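Local atomic coordinates of DNA polymerase III, beta subunit (PDB entry 3T0P), a protein that probably forms a ring-shaped, head-to-tail homodimer around DNA that tethers DNA polymerases and makes their synthesis processive. Residues C267-K281 / L294-I307. Sequence-based numbering, arbitrary orientation.
Sequences CIDRATLLVKEGDKK and LRINSFIGSMNEDI
Helix-on-sheet packing in the C-terminal domain of this ring-forming, DNA-encircling protein brings Arg270 and Glu305, Ala271 and Met303, and Leu274 and Ile296 together, as helix 267-272 runs roughly parallel to strand 294-297, the axes 9.0 Å apart. The salt bridge is bidentate and side-on. Arg270 NE reaches Glu305 OE1 at 2.9 Å, nearly straight with an N-H...O angle of 165°. Arg270 NH2 meets the syn lone pair of Glu305 OE2 at 2.8 Å. The guanidinium and carboxylate planes are nearly coplanar, and one bond to each oxygen limits rotation of the carboxylate. A bend at chi3 (-82°) turns the guanidinium edge to Glu305, whose chain runs out extended from the strand. Replacing Arg270 with a leucine would probably leave the buried Glu305 carboxylate without its charged mate and free to turn.

Apolar contacts continue from the helix into the turn Thr272 to Val275. Met303, a selenomethionine, packs its CE against Ala271 CB at 3.7 Å, with the selenium lying over the Ala271 backbone. In the turn, Leu274 divides its branches, CD1 reaching Ile296 CG2 at 3.7 Å and CD2 resting against Ile300 CG2. Ile296 CD1 meets Val275 CG1 tip to tip. At the same turn, Ser298 OG donates to Leu274 O at 2.5 Å, tilted out of the carbonyl plane, and accepts from Ile300 N in an ST turn; with chi1 at 73°, OG sits between the backbone N and carbonyl carbon, where it can serve both.

Ile268, though its CB points away from the strands, still brushes Leu294 and also packs on Phe325 and Ile326 of helix 322-329. Strand 302-308 continues its sheet into the second subunit through an antiparallel ladder, and Arg270 NH1 donates to Lys81 O of that subunit, tying the salt bridge to the dimer interface.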
loop_
_atom_site.group_PDB
_atom_site.type_symbol
_atom_site.label_atom_id
_atom_site.label_comp_id
_atom_site.label_asym_id
_atom_site.label_seq_id
_atom_site.Cartn_x
_atom_site.Cartn_y
_atom_site.Cartn_z
ATOM N N CYS B 267 -11.342 12.572 18.002
ATOM C CA CYS B 267 -12.536 12.039 18.600
ATOM C C CYS B 267 -13.515 11.489 17.551
ATOM O O CYS B 267 -14.084 10.427 17.755
ATOM C CB CYS B 267 -13.213 13.098 19.457
ATOM S SG CYS B 267 -14.899 12.651 19.913
ATOM N N ILE B 268 -13.756 12.243 16.461
ATOM C CA ILE B 268 -14.672 11.829 15.402
ATOM C C ILE B 268 -14.100 10.583 14.704
ATOM O O ILE B 268 -14.843 9.647 14.384
ATOM C CB ILE B 268 -14.980 12.984 14.422
ATOM C CG1 ILE B 268 -15.570 14.185 15.204
ATOM C CG2 ILE B 268 -15.958 12.500 13.348
ATOM C CD1 ILE B 268 -16.015 15.422 14.382
ATOM N N ASP B 269 -12.783 10.540 14.544
ATOM C CA ASP B 269 -12.121 9.389 13.945
ATOM C C ASP B 269 -12.312 8.141 14.854
ATOM O O ASP B 269 -12.644 7.077 14.340
ATOM C CB ASP B 269 -10.649 9.725 13.703
ATOM C CG ASP B 269 -9.828 8.631 13.050
ATOM O OD1 ASP B 269 -10.247 8.134 11.970
ATOM O OD2 ASP B 269 -8.735 8.319 13.581
ATOM N N ARG B 270 -12.187 8.290 16.183
ATOM C CA ARG B 270 -12.415 7.196 17.160
ATOM C C ARG B 270 -13.826 6.632 17.016
ATOM O O ARG B 270 -14.005 5.436 16.980
ATOM C CB ARG B 270 -12.267 7.700 18.611
ATOM C CG ARG B 270 -10.875 7.639 19.125
ATOM C CD ARG B 270 -10.810 7.895 20.625
ATOM N NE ARG B 270 -10.825 9.320 20.944
ATOM C CZ ARG B 270 -9.776 10.134 20.853
ATOM N NH1 ARG B 270 -8.611 9.682 20.412
ATOM N NH2 ARG B 270 -9.893 11.414 21.181
ATOM N N ALA B 271 -14.822 7.506 16.943
ATOM C CA ALA B 271 -16.217 7.150 16.787
ATOM C C ALA B 271 -16.470 6.292 15.529
ATOM O O ALA B 271 -17.303 5.392 15.587
ATOM C CB ALA B 271 -17.055 8.425 16.723
ATOM N N THR B 272 -15.765 6.562 14.406
ATOM C CA THR B 272 -15.984 5.801 13.169
ATOM C C THR B 272 -15.669 4.323 13.266
ATOM O O THR B 272 -16.191 3.574 12.446
ATOM C CB THR B 272 -15.225 6.331 11.964
ATOM O OG1 THR B 272 -13.827 6.211 12.185
ATOM C CG2 THR B 272 -15.649 7.712 11.571
ATOM N N LEU B 273 -14.831 3.890 14.232
ATOM C CA LEU B 273 -14.524 2.465 14.380
ATOM C C LEU B 273 -15.797 1.668 14.749
ATOM O O LEU B 273 -15.868 0.482 14.457
ATOM C CB LEU B 273 -13.368 2.195 15.379
ATOM C CG LEU B 273 -13.613 2.344 16.894
ATOM C CD1 LEU B 273 -14.175 1.073 17.505
ATOM C CD2 LEU B 273 -12.333 2.732 17.608
ATOM N N LEU B 274 -16.799 2.313 15.360
ATOM C CA LEU B 274 -18.023 1.616 15.752
ATOM C C LEU B 274 -19.028 1.460 14.597
ATOM O O LEU B 274 -19.963 0.672 14.700
ATOM C CB LEU B 274 -18.682 2.334 16.922
ATOM C CG LEU B 274 -17.941 2.243 18.241
ATOM C CD1 LEU B 274 -18.569 3.127 19.259
ATOM C CD2 LEU B 274 -17.905 0.814 18.775
ATOM N N VAL B 275 -18.823 2.187 13.510
ATOM C CA VAL B 275 -19.708 2.163 12.362
ATOM C C VAL B 275 -18.929 1.652 11.099
ATOM O O VAL B 275 -17.962 2.269 10.649
ATOM C CB VAL B 275 -20.407 3.536 12.177
ATOM C CG1 VAL B 275 -21.387 3.786 13.320
ATOM C CG2 VAL B 275 -19.408 4.678 12.108
ATOM N N LYS B 276 -19.309 0.461 10.608
ATOM C CA LYS B 276 -18.660 -0.192 9.456
ATOM C C LYS B 276 -19.662 -0.325 8.307
ATOM O O LYS B 276 -20.838 -0.568 8.568
ATOM C CB LYS B 276 -18.071 -1.577 9.833
ATOM C CG LYS B 276 -17.354 -1.672 11.198
ATOM C CD LYS B 276 -15.858 -1.296 11.173
ATOM C CE LYS B 276 -15.114 -1.955 12.328
ATOM N NZ LYS B 276 -13.909 -1.185 12.767
ATOM N N GLU B 277 -19.166 -0.169 7.048
ATOM C CA GLU B 277 -19.800 -0.171 5.705
ATOM C C GLU B 277 -21.341 -0.417 5.655
ATOM O O GLU B 277 -22.030 0.354 4.980
ATOM C CB GLU B 277 -19.087 -1.160 4.765
ATOM N N GLY B 278 -21.834 -1.474 6.318
ATOM C CA GLY B 278 -23.255 -1.821 6.387
ATOM C C GLY B 278 -24.082 -0.985 7.354
ATOM O O GLY B 278 -25.298 -1.187 7.473
ATOM N N ASP B 279 -23.413 -0.044 8.060
ATOM C CA ASP B 279 -24.000 0.871 9.045
ATOM C C ASP B 279 -23.810 2.321 8.610
ATOM O O ASP B 279 -22.818 2.675 7.954
ATOM C CB ASP B 279 -23.352 0.656 10.436
ATOM C CG ASP B 279 -24.310 0.476 11.612
ATOM O OD1 ASP B 279 -25.402 1.095 11.597
ATOM O OD2 ASP B 279 -23.948 -0.249 12.572
ATOM N N LYS B 280 -24.763 3.155 8.979
ATOM C CA LYS B 280 -24.728 4.583 8.702
ATOM C C LYS B 280 -25.329 5.285 9.915
ATOM O O LYS B 280 -26.522 5.604 9.924
ATOM C CB LYS B 280 -25.466 4.917 7.390
ATOM N N LYS B 281 -24.510 5.456 10.975
ATOM C CA LYS B 281 -24.957 6.098 12.207
ATOM C C LYS B 281 -24.368 7.516 12.300
ATOM O O LYS B 281 -23.201 7.714 11.985
ATOM C CB LYS B 281 -24.585 5.250 13.447
ATOM C CG LYS B 281 -25.320 3.910 13.559
ATOM C CD LYS B 281 -26.633 4.044 14.329
ATOM C CE LYS B 281 -27.419 2.756 14.347
ATOM N NZ LYS B 281 -27.417 2.108 15.689
ATOM N N LEU B 294 -19.674 14.166 22.570
ATOM C CA LEU B 294 -19.858 13.406 21.339
ATOM C C LEU B 294 -20.220 11.977 21.653
ATOM O O LEU B 294 -19.585 11.345 22.492
ATOM C CB LEU B 294 -18.597 13.449 20.460
ATOM C CG LEU B 294 -18.182 14.833 20.004
ATOM C CD1 LEU B 294 -17.109 15.389 20.933
ATOM C CD2 LEU B 294 -17.663 14.799 18.599
ATOM N N ARG B 295 -21.258 11.478 20.989
ATOM C CA ARG B 295 -21.725 10.097 21.153
ATOM C C ARG B 295 -22.001 9.432 19.825
ATOM O O ARG B 295 -22.443 10.083 18.854
ATOM C CB ARG B 295 -23.020 10.017 21.977
ATOM C CG ARG B 295 -22.924 10.547 23.386
ATOM C CD ARG B 295 -24.266 10.561 24.096
ATOM N NE ARG B 295 -25.252 11.394 23.401
ATOM C CZ ARG B 295 -26.439 11.723 23.899
ATOM N NH1 ARG B 295 -26.791 11.319 25.114
ATOM N NH2 ARG B 295 -27.277 12.473 23.193
ATOM N N ILE B 296 -21.815 8.111 19.830
ATOM C CA ILE B 296 -22.171 7.251 18.745
ATOM C C ILE B 296 -22.503 5.927 19.375
ATOM O O ILE B 296 -21.939 5.579 20.416
ATOM C CB ILE B 296 -21.080 7.189 17.626
ATOM C CG1 ILE B 296 -21.691 6.778 16.276
ATOM C CG2 ILE B 296 -19.848 6.325 18.018
ATOM C CD1 ILE B 296 -20.818 7.214 15.043
ATOM N N ASN B 297 -23.438 5.202 18.781
ATOM C CA ASN B 297 -23.778 3.842 19.236
ATOM C C ASN B 297 -24.120 3.010 18.007
ATOM O O ASN B 297 -24.623 3.548 17.019
ATOM C CB ASN B 297 -24.907 3.826 20.273
ATOM C CG ASN B 297 -26.153 4.407 19.739
ATOM O OD1 ASN B 297 -26.956 3.714 19.103
ATOM N ND2 ASN B 297 -26.275 5.720 19.885
ATOM N N SER B 298 -23.794 1.723 18.049
ATOM C CA SER B 298 -24.057 0.760 16.983
ATOM C C SER B 298 -24.240 -0.624 17.589
ATOM O O SER B 298 -24.263 -0.756 18.813
ATOM C CB SER B 298 -22.928 0.776 15.949
ATOM O OG SER B 298 -21.732 0.171 16.421
ATOM N N PHE B 299 -24.360 -1.659 16.736
ATOM C CA PHE B 299 -24.449 -3.054 17.184
ATOM C C PHE B 299 -23.133 -3.486 17.845
ATOM O O PHE B 299 -23.164 -4.312 18.742
ATOM C CB PHE B 299 -24.815 -3.988 16.023
ATOM C CG PHE B 299 -26.226 -3.745 15.547
ATOM C CD1 PHE B 299 -27.318 -4.088 16.343
ATOM C CD2 PHE B 299 -26.468 -3.136 14.322
ATOM C CE1 PHE B 299 -28.625 -3.834 15.917
ATOM C CE2 PHE B 299 -27.779 -2.880 13.894
ATOM C CZ PHE B 299 -28.845 -3.234 14.693
ATOM N N ILE B 300 -21.998 -2.880 17.442
ATOM C CA ILE B 300 -20.666 -3.176 17.997
ATOM C C ILE B 300 -20.540 -2.646 19.451
ATOM O O ILE B 300 -19.909 -3.295 20.280
ATOM C CB ILE B 300 -19.563 -2.606 17.089
ATOM C CG1 ILE B 300 -19.587 -3.294 15.718
ATOM C CG2 ILE B 300 -18.198 -2.745 17.740
ATOM C CD1 ILE B 300 -18.867 -2.568 14.628
ATOM N N GLY B 301 -21.118 -1.481 19.728
ATOM C CA GLY B 301 -21.086 -0.867 21.050
ATOM C C GLY B 301 -21.290 0.633 21.016
ATOM O O GLY B 301 -21.774 1.175 20.018
ATOM N N SER B 302 -20.916 1.326 22.092
ATOM C CA SER B 302 -21.089 2.783 22.113
ATOM C C SER B 302 -19.818 3.527 22.544
ATOM O O SER B 302 -18.876 2.945 23.078
ATOM C CB SER B 302 -22.258 3.178 23.012
ATOM O OG SER B 302 -21.983 2.796 24.347
HETATM N N MSE B 303 -19.811 4.822 22.275
HETATM C CA MSE B 303 -18.734 5.707 22.645
HETATM C C MSE B 303 -19.305 6.999 23.206
HETATM O O MSE B 303 -20.281 7.524 22.690
HETATM C CB MSE B 303 -17.807 5.998 21.465
HETATM C CG MSE B 303 -16.534 6.753 21.878
HETATM SE SE MSE B 303 -15.774 7.895 20.444
HETATM C CE MSE B 303 -17.296 9.261 20.361
ATOM N N ASN B 304 -18.659 7.527 24.241
ATOM C CA ASN B 304 -18.964 8.824 24.809
ATOM C C ASN B 304 -17.644 9.582 25.006
ATOM O O ASN B 304 -16.707 9.030 25.583
ATOM C CB ASN B 304 -19.742 8.667 26.127
ATOM C CG ASN B 304 -20.291 9.981 26.601
ATOM O OD1 ASN B 304 -21.343 10.416 26.156
ATOM N ND2 ASN B 304 -19.545 10.690 27.438
ATOM N N GLU B 305 -17.558 10.818 24.527
ATOM C CA GLU B 305 -16.342 11.619 24.688
ATOM C C GLU B 305 -16.685 13.075 24.985
ATOM O O GLU B 305 -17.586 13.619 24.362
ATOM C CB GLU B 305 -15.457 11.554 23.410
ATOM C CG GLU B 305 -14.106 12.229 23.615
ATOM C CD GLU B 305 -12.962 11.870 22.680
ATOM O OE1 GLU B 305 -13.080 10.869 21.929
ATOM O OE2 GLU B 305 -11.950 12.612 22.688
ATOM N N ASP B 306 -15.904 13.718 25.866
ATOM C CA ASP B 306 -16.049 15.134 26.211
ATOM C C ASP B 306 -14.840 15.917 25.723
ATOM O O ASP B 306 -13.723 15.483 25.907
ATOM C CB ASP B 306 -16.242 15.330 27.731
ATOM C CG ASP B 306 -17.522 14.746 28.302
ATOM O OD1 ASP B 306 -18.615 15.092 27.798
ATOM O OD2 ASP B 306 -17.436 13.980 29.285
ATOM N N ILE B 307 -15.064 17.060 25.086
ATOM C CA ILE B 307 -13.993 17.939 24.625
ATOM C C ILE B 307 -14.253 19.317 25.216
ATOM O O ILE B 307 -15.377 19.813 25.140
ATOM C CB ILE B 307 -13.860 17.992 23.070
ATOM C CG1 ILE B 307 -13.761 16.574 22.451
ATOM C CG2 ILE B 307 -12.655 18.869 22.639
ATOM C CD1 ILE B 307 -13.677 16.572 20.880
#